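Local coordinates for aluminum resistance protein (Clostridium novyi, PDB 3I16), which probably acts as a pyridoxal-5'-phosphate-dependent carbon-sulfur lyase of the methionine gamma-lyase family, with an inferred part in aluminium resistance, at residues Q53-S58 / Y82-N87; D131-T136 / I149-V154; G222-T227 / F295-I300. All blocks are in the same frame, centred on the assembly; numbering follows the deposited sequence.

Read from the N terminus, contact 1 comes first: residues 53-58, at the end of the long helix 17-54, meet residues 82-87 at the end of helix 73-86, closing a loop of 23 residues. Contact 2 closes a shorter one, bringing the end of helix 129-133 against strand 150-153 at one margin of the seven-stranded mixed sheet. Contact 3 spans 67 residues, from the loop segment 222-227 to helix 287-318. The three follow in series, none nested or crossed. Contacts 1 and 3 touch through Val85 and Phe224, and both reach the second subunit; contact 2 lies across the chain's centre from contact 3, about 31 Å between centres.

Contact 1: Q53-S58 / Y82-N87; sequences QEERIS and YARVFN
Arg84 reaches from helix 73-86 to Glu54, the last residue of helix 17-54, and Glu55 just beyond it, and it meets each in a different way. The directed part of the interaction is the salt bridge with Glu55. Arg84 NE donates to Glu55 OE2 over 2.6 Å, and the N-H points almost straight at the oxygen, at 176°. The oxygen sits at the edge of the guanidinium, practically in its plane, and is met on the anti side of the carboxylate. A weak second bond, from Arg84 NH2 to the same Glu55 OE2 at 3.3 Å, is much more bent. Because both bonds end on one oxygen and the two planes are 43° apart, this is not the flat, two-oxygen pairing of an arginine with a carboxylate.

Glu54 contributes charge without direction. Its OE1 stands 3.9 Å from Arg84 NH1, a long pair in which the oxygen lies well out of the guanidinium plane and no N-H is aimed at it.

Apolar cover comes from Glu54 CB, which lies over one face of the guanidinium, offset toward its rim, 3.4 Å from Arg84 NH1. The arginine can span the gap because its chain is extended from CG to NE, whereas that of Glu55 bends at chi2. Nearby, Arg56 and Asn87 each close their helix with a Schellman motif, and Arg56 makes a cation-pi contact with Phe361 of the second subunit.

The chemistry is that of a surface salt-bridge network: one nearly straight bond should orient the guanidinium, and the second carboxylate probably adds a mainly electrostatic pull.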
ATOM      1  N   GLN B  53      -9.672  23.904  -2.047  1.00 15.51           N
ATOM      2  CA  GLN B  53      -8.870  25.095  -2.232  1.00 16.06           C
ATOM      3  C   GLN B  53      -8.725  25.923  -0.971  1.00 15.90           C
ATOM      4  O   GLN B  53      -7.641  26.434  -0.701  1.00 15.50           O
ATOM      5  CB  GLN B  53      -9.439  25.920  -3.388  1.00 15.55           C
ATOM      6  CG  GLN B  53      -9.335  25.145  -4.689  1.00 19.88           C
ATOM      7  CD  GLN B  53      -9.936  25.864  -5.849  1.00 20.05           C
ATOM      8  OE1 GLN B  53     -10.825  26.705  -5.679  1.00 16.49           O
ATOM      9  NE2 GLN B  53      -9.462  25.538  -7.054  1.00 22.31           N
ATOM     10  N   GLU B  54      -9.801  26.027  -0.197  1.00 16.30           N
ATOM     11  CA  GLU B  54      -9.770  26.748   1.065  1.00 16.09           C
ATOM     12  C   GLU B  54      -8.804  26.089   2.036  1.00 17.34           C
ATOM     13  O   GLU B  54      -8.123  26.776   2.810  1.00 19.07           O
ATOM     14  CB  GLU B  54     -11.168  26.840   1.670  1.00 18.21           C
ATOM     15  CG  GLU B  54     -12.117  27.736   0.885  1.00 19.19           C
ATOM     16  CD  GLU B  54     -11.747  29.202   0.969  1.00 34.96           C
ATOM     17  OE1 GLU B  54     -11.247  29.643   2.038  1.00 38.58           O
ATOM     18  OE2 GLU B  54     -11.972  29.926  -0.033  1.00 44.45           O
ATOM     19  N   GLU B  55      -8.707  24.766   1.978  1.00 16.86           N
ATOM     20  CA  GLU B  55      -7.782  24.033   2.828  1.00 17.33           C
ATOM     21  C   GLU B  55      -6.380  23.922   2.247  1.00 16.59           C
ATOM     22  O   GLU B  55      -5.515  23.274   2.841  1.00 17.03           O
ATOM     23  CB  GLU B  55      -8.342  22.631   3.143  1.00 19.26           C
ATOM     24  CG  GLU B  55      -9.505  22.684   4.073  1.00 19.16           C
ATOM     25  CD  GLU B  55      -9.159  23.345   5.400  1.00 20.80           C
ATOM     26  OE1 GLU B  55      -8.025  23.148   5.909  1.00 11.87           O
ATOM     27  OE2 GLU B  55     -10.044  24.044   5.936  1.00 17.78           O
ATOM     28  N   ARG B  56      -6.153  24.526   1.084  1.00 16.46           N
ATOM     29  CA  ARG B  56      -4.831  24.534   0.462  1.00 17.29           C
ATOM     30  C   ARG B  56      -4.211  23.134   0.316  1.00 17.85           C
ATOM     31  O   ARG B  56      -3.036  22.907   0.627  1.00 19.42           O
ATOM     32  CB  ARG B  56      -3.934  25.502   1.233  1.00 17.25           C
ATOM     33  CG  ARG B  56      -4.472  26.946   1.200  1.00 18.66           C
ATOM     34  CD  ARG B  56      -3.728  27.866   2.174  1.00 24.61           C
ATOM     35  NE  ARG B  56      -2.341  28.081   1.785  1.00 27.83           N
ATOM     36  CZ  ARG B  56      -1.926  28.975   0.880  1.00 27.68           C
ATOM     37  NH1 ARG B  56      -2.782  29.762   0.235  1.00 29.68           N
ATOM     38  NH2 ARG B  56      -0.633  29.069   0.602  1.00 27.62           N
ATOM     39  N   ILE B  57      -5.021  22.206  -0.184  1.00 17.75           N
ATOM     40  CA  ILE B  57      -4.578  20.843  -0.367  1.00 18.52           C
ATOM     41  C   ILE B  57      -3.443  20.817  -1.409  1.00 18.68           C
ATOM     42  O   ILE B  57      -3.544  21.437  -2.460  1.00 18.10           O
ATOM     43  CB  ILE B  57      -5.769  19.909  -0.768  1.00 16.80           C
ATOM     44  CG1 ILE B  57      -6.848  19.897   0.327  1.00 16.78           C
ATOM     45  CG2 ILE B  57      -5.305  18.467  -1.056  1.00 13.71           C
ATOM     46  CD1 ILE B  57      -6.368  19.459   1.709  1.00 12.71           C
ATOM     47  N   SER B  58      -2.362  20.122  -1.066  1.00 19.08           N
ATOM     48  CA  SER B  58      -1.193  19.944  -1.904  1.00 19.84           C
ATOM     49  C   SER B  58      -0.796  18.466  -1.909  1.00 21.68           C
ATOM     50  O   SER B  58      -1.373  17.649  -1.184  1.00 20.62           O
ATOM     51  CB  SER B  58      -0.033  20.732  -1.327  1.00 20.55           C
ATOM     52  OG  SER B  58       0.389  20.150  -0.104  1.00 22.56           O
ATOM     53  N   TYR B  82     -13.941  17.968   4.558  1.00 12.21           N
ATOM     54  CA  TYR B  82     -15.297  17.420   4.731  1.00 11.91           C
ATOM     55  C   TYR B  82     -16.210  18.423   5.455  1.00 13.27           C
ATOM     56  O   TYR B  82     -17.369  18.620   5.072  1.00 12.01           O
ATOM     57  CB  TYR B  82     -15.283  16.086   5.504  1.00 10.79           C
ATOM     58  CG  TYR B  82     -15.367  14.829   4.666  1.00 11.66           C
ATOM     59  CD1 TYR B  82     -14.355  14.475   3.790  1.00 12.89           C
ATOM     60  CD2 TYR B  82     -16.449  13.959   4.796  1.00 17.34           C
ATOM     61  CE1 TYR B  82     -14.452  13.322   3.016  1.00 11.53           C
ATOM     62  CE2 TYR B  82     -16.549  12.785   4.032  1.00 13.85           C
ATOM     63  CZ  TYR B  82     -15.541  12.471   3.159  1.00 14.99           C
ATOM     64  OH  TYR B  82     -15.611  11.310   2.421  1.00 14.21           O
ATOM     65  N   ALA B  83     -15.671  19.031   6.503  1.00 12.07           N
ATOM     66  CA  ALA B  83     -16.381  20.020   7.318  1.00 12.39           C
ATOM     67  C   ALA B  83     -16.813  21.241   6.499  1.00 13.91           C
ATOM     68  O   ALA B  83     -17.954  21.715   6.643  1.00 10.66           O
ATOM     69  CB  ALA B  83     -15.541  20.411   8.536  1.00 10.79           C
ATOM     70  N   ARG B  84     -15.939  21.697   5.593  1.00 14.33           N
ATOM     71  CA  ARG B  84     -16.306  22.765   4.673  1.00 15.10           C
ATOM     72  C   ARG B  84     -17.388  22.329   3.689  1.00 15.31           C
ATOM     73  O   ARG B  84     -18.312  23.098   3.429  1.00 15.12           O
ATOM     74  CB  ARG B  84     -15.099  23.279   3.897  1.00 14.48           C
ATOM     75  CG  ARG B  84     -14.176  24.120   4.743  1.00 17.60           C
ATOM     76  CD  ARG B  84     -12.944  24.500   3.975  1.00 18.40           C
ATOM     77  NE  ARG B  84     -12.035  25.251   4.831  1.00 19.49           N
ATOM     78  CZ  ARG B  84     -12.127  26.556   5.059  1.00 19.02           C
ATOM     79  NH1 ARG B  84     -13.081  27.295   4.485  1.00 17.57           N
ATOM     80  NH2 ARG B  84     -11.243  27.134   5.858  1.00 22.26           N
ATOM     81  N   VAL B  85     -17.282  21.116   3.138  1.00 15.13           N
ATOM     82  CA  VAL B  85     -18.287  20.609   2.177  1.00 13.78           C
ATOM     83  C   VAL B  85     -19.680  20.564   2.803  1.00 13.86           C
ATOM     84  O   VAL B  85     -20.659  20.990   2.185  1.00 12.18           O
ATOM     85  CB  VAL B  85     -17.926  19.211   1.625  1.00 14.99           C
ATOM     86  CG1 VAL B  85     -19.118  18.582   0.912  1.00 13.33           C
ATOM     87  CG2 VAL B  85     -16.715  19.287   0.702  1.00 15.53           C
ATOM     88  N   PHE B  86     -19.752  20.051   4.030  1.00 13.87           N
ATOM     89  CA  PHE B  86     -21.001  19.941   4.798  1.00 14.31           C
ATOM     90  C   PHE B  86     -21.363  21.185   5.632  1.00 14.73           C
ATOM     91  O   PHE B  86     -22.398  21.221   6.289  1.00 16.34           O
ATOM     92  CB  PHE B  86     -20.935  18.708   5.710  1.00 15.53           C
ATOM     93  CG  PHE B  86     -21.007  17.405   4.963  1.00 17.80           C
ATOM     94  CD1 PHE B  86     -22.223  16.948   4.475  1.00 14.76           C
ATOM     95  CD2 PHE B  86     -19.877  16.637   4.744  1.00 15.88           C
ATOM     96  CE1 PHE B  86     -22.305  15.740   3.781  1.00 13.82           C
ATOM     97  CE2 PHE B  86     -19.961  15.425   4.056  1.00 16.87           C
ATOM     98  CZ  PHE B  86     -21.173  14.988   3.573  1.00 14.37           C
ATOM     99  N   ASN B  87     -20.528  22.210   5.586  1.00 15.98           N
ATOM    100  CA  ASN B  87     -20.746  23.423   6.360  1.00 16.66           C
ATOM    101  C   ASN B  87     -20.952  23.132   7.838  1.00 16.72           C
ATOM    102  O   ASN B  87     -21.897  23.621   8.452  1.00 15.47           O
ATOM    103  CB  ASN B  87     -21.908  24.248   5.782  1.00 18.14           C
ATOM    104  CG  ASN B  87     -21.666  24.651   4.336  1.00 25.77           C
ATOM    105  OD1 ASN B  87     -20.649  25.277   4.036  1.00 21.87           O
ATOM    106  ND2 ASN B  87     -22.602  24.301   3.432  1.00 24.84           N
TER

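Contact 2: D131-T136 / I149-V154; sequences DVIGIT and INYKQV
A water joins Ile133 and Ile149 across the contact, donating to Ile149 O at 2.7 Å and to Ile133 O at 2.9 Å. It thus bridges a carbonyl in the last turn of helix 129-133 to one just ahead of strand 150-153, and no direct hydrogen bond links the two segments.

Beside this bridge the contact is apolar and centres on the ring of Tyr151. Ile135 lies over one face: its CG1 is 4.0 Å from the centroid of the Tyr151 ring and only 13° off the ring normal, a CH-pi contact. The chain of Ile135 then runs on toward the phenol end, where CD1 comes within 3.8 Å of Tyr151 CZ. Ile133 approaches obliquely with its branch methyl CG2, which meets Tyr151 CD1 at 3.6 Å near the root of the ring. The two isoleucines therefore share out the tyrosine along its length. With CG anti to the backbone N (chi1 172°), Tyr151 extends its ring from the strand into their reach.

The hydroxyl is held from the same strand. Tyr151 OH donates to Gln153 OE1 over 2.7 Å, with the donor tilted 19° from the carbonyl plane. The acceptor lies at the ring's edge, so the bond should limit the swing of the phenol while leaving the face to Ile135. Gln153 is steadied in turn, its NE2 binding Asp155.

Strand 150-153 borders strand 117-120, and Tyr151 also touches Met118 and Ser120 there. Together with helix 129-133 they form a beta-alpha-beta unit at an outer margin of the mixed sheet characteristic of the large domain of fold-type I pyridoxal-phosphate enzymes.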
ATOM      1  N   ASP B 131     -29.456  -4.266  16.702  1.00 14.73           N
ATOM      2  CA  ASP B 131     -28.586  -4.826  17.736  1.00 14.17           C
ATOM      3  C   ASP B 131     -27.741  -3.765  18.452  1.00 13.44           C
ATOM      4  O   ASP B 131     -27.375  -3.940  19.608  1.00 14.32           O
ATOM      5  CB  ASP B 131     -27.661  -5.887  17.139  1.00 16.15           C
ATOM      6  CG  ASP B 131     -28.389  -7.197  16.809  1.00 21.04           C
ATOM      7  OD1 ASP B 131     -29.553  -7.394  17.217  1.00 25.56           O
ATOM      8  OD2 ASP B 131     -27.764  -8.035  16.136  1.00 32.27           O
ATOM      9  N   VAL B 132     -27.423  -2.694  17.744  1.00 12.69           N
ATOM     10  CA  VAL B 132     -26.645  -1.604  18.276  1.00 11.82           C
ATOM     11  C   VAL B 132     -27.461  -0.909  19.344  1.00 12.08           C
ATOM     12  O   VAL B 132     -26.947  -0.591  20.420  1.00 12.78           O
ATOM     13  CB  VAL B 132     -26.252  -0.609  17.160  1.00 12.17           C
ATOM     14  CG1 VAL B 132     -25.513   0.579  17.726  1.00 11.72           C
ATOM     15  CG2 VAL B 132     -25.378  -1.313  16.090  1.00 14.01           C
ATOM     16  N   ILE B 133     -28.750  -0.708  19.048  1.00 10.21           N
ATOM     17  CA  ILE B 133     -29.677  -0.019  19.946  1.00 10.49           C
ATOM     18  C   ILE B 133     -30.189  -0.938  21.047  1.00 10.65           C
ATOM     19  O   ILE B 133     -30.378  -0.516  22.191  1.00 12.48           O
ATOM     20  CB  ILE B 133     -30.889   0.554  19.147  1.00  8.84           C
ATOM     21  CG1 ILE B 133     -30.397   1.623  18.161  1.00 10.84           C
ATOM     22  CG2 ILE B 133     -31.909   1.139  20.109  1.00 11.04           C
ATOM     23  CD1 ILE B 133     -31.333   1.941  17.004  1.00  8.19           C
ATOM     24  N   GLY B 134     -30.389  -2.201  20.691  1.00 13.63           N
ATOM     25  CA  GLY B 134     -30.939  -3.210  21.589  1.00 13.61           C
ATOM     26  C   GLY B 134     -32.461  -3.204  21.527  1.00 16.53           C
ATOM     27  O   GLY B 134     -33.112  -3.554  22.501  1.00 18.69           O
ATOM     28  N   ILE B 135     -33.023  -2.863  20.367  1.00 20.95           N
ATOM     29  CA  ILE B 135     -34.481  -2.703  20.188  1.00 25.03           C
ATOM     30  C   ILE B 135     -35.301  -3.893  20.659  1.00 28.31           C
ATOM     31  O   ILE B 135     -36.173  -3.750  21.530  1.00 29.08           O
ATOM     32  CB  ILE B 135     -34.870  -2.404  18.717  1.00 23.69           C
ATOM     33  CG1 ILE B 135     -34.461  -0.978  18.333  1.00 22.63           C
ATOM     34  CG2 ILE B 135     -36.371  -2.548  18.533  1.00 27.70           C
ATOM     35  CD1 ILE B 135     -34.786  -0.629  16.914  1.00 21.42           C
ATOM     36  N   THR B 136     -35.017  -5.053  20.078  1.00 30.92           N
ATOM     37  CA  THR B 136     -35.725  -6.265  20.419  1.00 32.99           C
ATOM     38  C   THR B 136     -34.780  -7.204  21.163  1.00 35.56           C
ATOM     39  O   THR B 136     -34.981  -7.480  22.350  1.00 38.92           O
ATOM     40  CB  THR B 136     -36.295  -6.958  19.153  1.00 31.82           C
ATOM     41  N   ILE B 149     -29.335   3.227  28.087  1.00 11.92           N
ATOM     42  CA  ILE B 149     -29.808   4.231  27.130  1.00 11.02           C
ATOM     43  C   ILE B 149     -31.088   3.689  26.491  1.00 14.32           C
ATOM     44  O   ILE B 149     -31.081   2.594  25.909  1.00 12.85           O
ATOM     45  CB  ILE B 149     -28.750   4.535  26.073  1.00 11.21           C
ATOM     46  CG1 ILE B 149     -27.469   5.058  26.744  1.00 10.37           C
ATOM     47  CG2 ILE B 149     -29.270   5.543  25.082  1.00  3.68           C
ATOM     48  CD1 ILE B 149     -26.291   5.060  25.864  1.00  9.48           C
ATOM     49  N   ASN B 150     -32.179   4.461  26.606  1.00 13.27           N
ATOM     50  CA  ASN B 150     -33.490   4.020  26.160  1.00 13.29           C
ATOM     51  C   ASN B 150     -33.770   4.413  24.720  1.00 14.05           C
ATOM     52  O   ASN B 150     -33.137   5.320  24.170  1.00 14.71           O
ATOM     53  CB  ASN B 150     -34.546   4.616  27.066  1.00 14.46           C
ATOM     54  CG  ASN B 150     -34.267   4.347  28.526  1.00 15.60           C
ATOM     55  OD1 ASN B 150     -34.225   3.190  28.958  1.00 20.53           O
ATOM     56  ND2 ASN B 150     -34.057   5.407  29.292  1.00 18.62           N
ATOM     57  N   TYR B 151     -34.720   3.708  24.127  1.00 11.53           N
ATOM     58  CA  TYR B 151     -35.129   3.908  22.742  1.00 11.32           C
ATOM     59  C   TYR B 151     -36.639   4.077  22.631  1.00 12.35           C
ATOM     60  O   TYR B 151     -37.397   3.305  23.229  1.00 12.83           O
ATOM     61  CB  TYR B 151     -34.739   2.671  21.920  1.00  9.93           C
ATOM     62  CG  TYR B 151     -35.276   2.688  20.511  1.00  9.57           C
ATOM     63  CD1 TYR B 151     -34.611   3.382  19.509  1.00  9.03           C
ATOM     64  CD2 TYR B 151     -36.456   2.012  20.180  1.00  7.89           C
ATOM     65  CE1 TYR B 151     -35.101   3.431  18.220  1.00 15.31           C
ATOM     66  CE2 TYR B 151     -36.950   2.032  18.876  1.00  7.30           C
ATOM     67  CZ  TYR B 151     -36.274   2.750  17.904  1.00 10.01           C
ATOM     68  OH  TYR B 151     -36.735   2.794  16.621  1.00 12.94           O
ATOM     69  N   LYS B 152     -37.054   5.099  21.886  1.00 12.09           N
ATOM     70  CA  LYS B 152     -38.440   5.301  21.524  1.00 11.43           C
ATOM     71  C   LYS B 152     -38.488   5.523  20.028  1.00 11.69           C
ATOM     72  O   LYS B 152     -37.488   5.897  19.386  1.00 11.28           O
ATOM     73  CB  LYS B 152     -39.091   6.450  22.272  1.00 11.85           C
ATOM     74  CG  LYS B 152     -39.547   6.091  23.666  1.00 16.45           C
ATOM     75  CD  LYS B 152     -40.238   7.259  24.354  1.00 14.02           C
ATOM     76  CE  LYS B 152     -40.660   6.875  25.754  1.00  9.50           C
ATOM     77  NZ  LYS B 152     -41.159   8.034  26.502  1.00 11.66           N
ATOM     78  N   GLN B 153     -39.658   5.274  19.466  1.00 13.15           N
ATOM     79  CA  GLN B 153     -39.850   5.351  18.033  1.00 14.36           C
ATOM     80  C   GLN B 153     -41.167   6.022  17.702  1.00 15.21           C
ATOM     81  O   GLN B 153     -42.145   5.814  18.391  1.00 14.52           O
ATOM     82  CB  GLN B 153     -39.868   3.924  17.486  1.00 15.72           C
ATOM     83  CG  GLN B 153     -40.161   3.767  16.012  1.00 14.01           C
ATOM     84  CD  GLN B 153     -40.067   2.313  15.590  1.00 17.42           C
ATOM     85  OE1 GLN B 153     -39.101   1.626  15.922  1.00 22.53           O
ATOM     86  NE2 GLN B 153     -41.058   1.839  14.847  1.00 20.10           N
ATOM     87  N   VAL B 154     -41.147   6.864  16.674  1.00 15.21           N
ATOM     88  CA  VAL B 154     -42.330   7.458  16.117  1.00 14.51           C
ATOM     89  C   VAL B 154     -42.284   7.097  14.630  1.00 15.22           C
ATOM     90  O   VAL B 154     -41.287   7.344  13.939  1.00 13.31           O
ATOM     91  CB  VAL B 154     -42.400   8.963  16.330  1.00 16.48           C
ATOM     92  CG1 VAL B 154     -43.545   9.552  15.497  1.00 15.03           C
ATOM     93  CG2 VAL B 154     -42.566   9.257  17.825  1.00 11.13           C
TER
HETATM   94  O   HOH W   1     -31.969   1.292  23.736  1.00 18.99           O

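Contact 3: G222-T227 / F295-I300; sequences GEFMDT and FLAPHI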
ATOM      1  N   GLY B 222     -27.490   9.564   0.416  1.00 15.87           N
ATOM      2  CA  GLY B 222     -28.036  10.874   0.081  1.00 14.63           C
ATOM      3  C   GLY B 222     -27.029  11.928  -0.289  1.00 14.97           C
ATOM      4  O   GLY B 222     -27.419  13.010  -0.721  1.00 14.24           O
ATOM      5  N   GLU B 223     -25.731  11.612  -0.155  1.00 15.19           N
ATOM      6  CA  GLU B 223     -24.699  12.606  -0.414  1.00 13.03           C
ATOM      7  C   GLU B 223     -24.736  13.063  -1.867  1.00 12.05           C
ATOM      8  O   GLU B 223     -24.843  12.247  -2.787  1.00 13.27           O
ATOM      9  CB  GLU B 223     -23.296  12.087  -0.076  1.00 12.40           C
ATOM     10  CG  GLU B 223     -23.117  11.575   1.339  1.00 11.31           C
ATOM     11  CD  GLU B 223     -23.433  10.105   1.538  1.00 15.39           C
ATOM     12  OE1 GLU B 223     -23.942   9.440   0.606  1.00 10.46           O
ATOM     13  OE2 GLU B 223     -23.216   9.627   2.670  1.00 20.23           O
ATOM     14  N   PHE B 224     -24.718  14.378  -2.049  1.00 11.36           N
ATOM     15  CA  PHE B 224     -24.745  15.023  -3.367  1.00 12.16           C
ATOM     16  C   PHE B 224     -26.030  14.830  -4.224  1.00 13.18           C
ATOM     17  O   PHE B 224     -26.034  15.115  -5.421  1.00 13.95           O
ATOM     18  CB  PHE B 224     -23.474  14.686  -4.134  1.00 12.86           C
ATOM     19  CG  PHE B 224     -22.215  14.973  -3.339  1.00 13.69           C
ATOM     20  CD1 PHE B 224     -21.925  16.257  -2.935  1.00 12.91           C
ATOM     21  CD2 PHE B 224     -21.362  13.957  -2.978  1.00 13.97           C
ATOM     22  CE1 PHE B 224     -20.786  16.524  -2.190  1.00 12.47           C
ATOM     23  CE2 PHE B 224     -20.225  14.216  -2.223  1.00 16.47           C
ATOM     24  CZ  PHE B 224     -19.936  15.502  -1.835  1.00 15.13           C
HETATM   25  N   MSE B 225     -27.128  14.431  -3.593  1.00 13.76           N
HETATM   26  CA  MSE B 225     -28.410  14.332  -4.292  1.00 15.07           C
HETATM   27  C   MSE B 225     -29.031  15.713  -4.479  1.00 15.63           C
HETATM   28  O   MSE B 225     -29.861  15.919  -5.380  1.00 16.72           O
HETATM   29  CB  MSE B 225     -29.387  13.449  -3.526  1.00 13.20           C
HETATM   30  CG  MSE B 225     -29.007  12.000  -3.409  1.00 17.12           C
HETATM   31 SE   MSE B 225     -28.991  11.024  -5.093  0.75 11.19          SE
HETATM   32  CE  MSE B 225     -27.189  11.422  -5.638  1.00  8.77           C
ATOM     33  N   ASP B 226     -28.646  16.647  -3.613  1.00 12.91           N
ATOM     34  CA  ASP B 226     -29.177  17.990  -3.651  1.00 15.11           C
ATOM     35  C   ASP B 226     -27.976  18.892  -3.445  1.00 14.73           C
ATOM     36  O   ASP B 226     -26.875  18.407  -3.190  1.00 14.68           O
ATOM     37  CB  ASP B 226     -30.229  18.164  -2.534  1.00 17.04           C
ATOM     38  CG  ASP B 226     -31.022  19.452  -2.654  1.00 19.91           C
ATOM     39  OD1 ASP B 226     -31.683  19.658  -3.678  1.00 31.32           O
ATOM     40  OD2 ASP B 226     -30.960  20.271  -1.730  1.00 26.98           O
ATOM     41  N   THR B 227     -28.177  20.197  -3.593  1.00 14.25           N
ATOM     42  CA  THR B 227     -27.120  21.163  -3.385  1.00 13.19           C
ATOM     43  C   THR B 227     -26.913  21.389  -1.882  1.00 15.71           C
ATOM     44  O   THR B 227     -25.878  21.932  -1.482  1.00 14.16           O
ATOM     45  CB  THR B 227     -27.412  22.507  -4.067  1.00 14.75           C
ATOM     46  OG1 THR B 227     -28.651  23.012  -3.580  1.00 15.63           O
ATOM     47  CG2 THR B 227     -27.511  22.335  -5.570  1.00 12.01           C
ATOM     48  N   PHE B 295     -13.687  14.110  -4.414  1.00 13.35           N
ATOM     49  CA  PHE B 295     -13.682  15.016  -5.564  1.00 13.07           C
ATOM     50  C   PHE B 295     -14.518  14.478  -6.715  1.00 13.16           C
ATOM     51  O   PHE B 295     -15.148  15.253  -7.442  1.00 14.27           O
ATOM     52  CB  PHE B 295     -12.248  15.293  -6.015  1.00 13.06           C
ATOM     53  CG  PHE B 295     -12.151  16.390  -7.010  1.00 16.96           C
ATOM     54  CD1 PHE B 295     -12.245  17.712  -6.599  1.00 12.65           C
ATOM     55  CD2 PHE B 295     -11.995  16.114  -8.363  1.00 18.54           C
ATOM     56  CE1 PHE B 295     -12.184  18.737  -7.506  1.00 10.85           C
ATOM     57  CE2 PHE B 295     -11.910  17.150  -9.283  1.00 20.27           C
ATOM     58  CZ  PHE B 295     -12.012  18.462  -8.849  1.00 16.74           C
ATOM     59  N   LEU B 296     -14.514  13.161  -6.887  1.00 14.05           N
ATOM     60  CA  LEU B 296     -15.331  12.494  -7.923  1.00 13.69           C
ATOM     61  C   LEU B 296     -16.757  12.249  -7.493  1.00 14.08           C
ATOM     62  O   LEU B 296     -17.606  11.984  -8.341  1.00 12.83           O
ATOM     63  CB  LEU B 296     -14.736  11.135  -8.294  1.00 12.97           C
ATOM     64  CG  LEU B 296     -13.417  11.182  -9.079  1.00 16.86           C
ATOM     65  CD1 LEU B 296     -12.758   9.850  -9.046  1.00 14.00           C
ATOM     66  CD2 LEU B 296     -13.656  11.661 -10.515  1.00 17.42           C
ATOM     67  N   ALA B 297     -17.040  12.368  -6.193  1.00 14.96           N
ATOM     68  CA  ALA B 297     -18.359  11.966  -5.669  1.00 14.56           C
ATOM     69  C   ALA B 297     -19.569  12.702  -6.257  1.00 15.01           C
ATOM     70  O   ALA B 297     -20.587  12.077  -6.510  1.00 13.01           O
ATOM     71  CB  ALA B 297     -18.385  12.005  -4.107  1.00 13.47           C
ATOM     72  N   PRO B 298     -19.490  14.033  -6.415  1.00 15.55           N
ATOM     73  CA  PRO B 298     -20.648  14.714  -6.988  1.00 14.32           C
ATOM     74  C   PRO B 298     -21.058  14.132  -8.354  1.00 14.67           C
ATOM     75  O   PRO B 298     -22.247  13.971  -8.621  1.00 16.83           O
ATOM     76  CB  PRO B 298     -20.151  16.158  -7.125  1.00 13.25           C
ATOM     77  CG  PRO B 298     -19.189  16.303  -5.963  1.00 16.58           C
ATOM     78  CD  PRO B 298     -18.515  14.983  -5.828  1.00 15.73           C
ATOM     79  N   HIS B 299     -20.062  13.803  -9.177  1.00 12.68           N
ATOM     80  CA  HIS B 299     -20.255  13.216 -10.494  1.00 14.42           C
ATOM     81  C   HIS B 299     -20.722  11.761 -10.438  1.00 13.24           C
ATOM     82  O   HIS B 299     -21.772  11.412 -10.995  1.00 16.97           O
ATOM     83  CB  HIS B 299     -18.941  13.320 -11.300  1.00 12.18           C
ATOM     84  CG  HIS B 299     -19.050  12.804 -12.699  1.00 19.53           C
ATOM     85  ND1 HIS B 299     -19.391  13.604 -13.767  1.00 18.23           N
ATOM     86  CD2 HIS B 299     -18.882  11.555 -13.199  1.00 17.03           C
ATOM     87  CE1 HIS B 299     -19.419  12.871 -14.865  1.00 18.87           C
ATOM     88  NE2 HIS B 299     -19.109  11.624 -14.548  1.00 14.60           N
ATOM     89  N   ILE B 300     -19.956  10.916  -9.756  1.00 15.94           N
ATOM     90  CA  ILE B 300     -20.256   9.475  -9.689  1.00 14.16           C
ATOM     91  C   ILE B 300     -21.619   9.282  -9.042  1.00 11.97           C
ATOM     92  O   ILE B 300     -22.344   8.384  -9.422  1.00  8.82           O
ATOM     93  CB  ILE B 300     -19.161   8.656  -8.922  1.00 13.71           C
ATOM     94  CG1 ILE B 300     -17.771   8.755  -9.586  1.00 17.79           C
ATOM     95  CG2 ILE B 300     -19.542   7.165  -8.797  1.00 10.32           C
ATOM     96  CD1 ILE B 300     -17.648   8.128 -10.944  1.00 14.30           C
TER
HETATM   97  O   HOH W   2     -24.063  15.948  -7.319  1.00 12.00           O
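Phe224 lays the face of its ring against Pro298, joining a type II beta turn, Gly222 to Met225, to the kinked part of helix 287-318. The turn belongs to the loop between strands 214-218 and 237-241 of the mixed sheet. The two side chains run alongside each other and point the same way, with the proline over the phenyl face. Pro298 CG stands above the middle of the ring, 4.0 Å from its centroid and 8° off the normal, in a CH-pi contact close to the ring normal. The backbone N of Pro298 lies over the same ring near Phe224 CD2, at 3.9 Å.

Ala297 comes in obliquely, its CB methyl 3.4 Å from Phe224 CE2, so that two successive helix residues receive one ring. Phe224 occupies the third position of the turn with positive phi (65°), and its CG stands beside the backbone N, anti to the carbonyl carbon (chi1 -52°); this sets the ring against the helix. Val48 of helix 17-54 touches both Phe224 and Pro298, placing the pair in a buried junction of three chain elements. On another side of the same helix, His299 NE2 is hydrogen-bonded to His299 NE2 of the second subunit.

A water adds a polar link to this apolar contact, donating to Phe224 O at 2.9 Å and to Pro298 O at 3.0 Å.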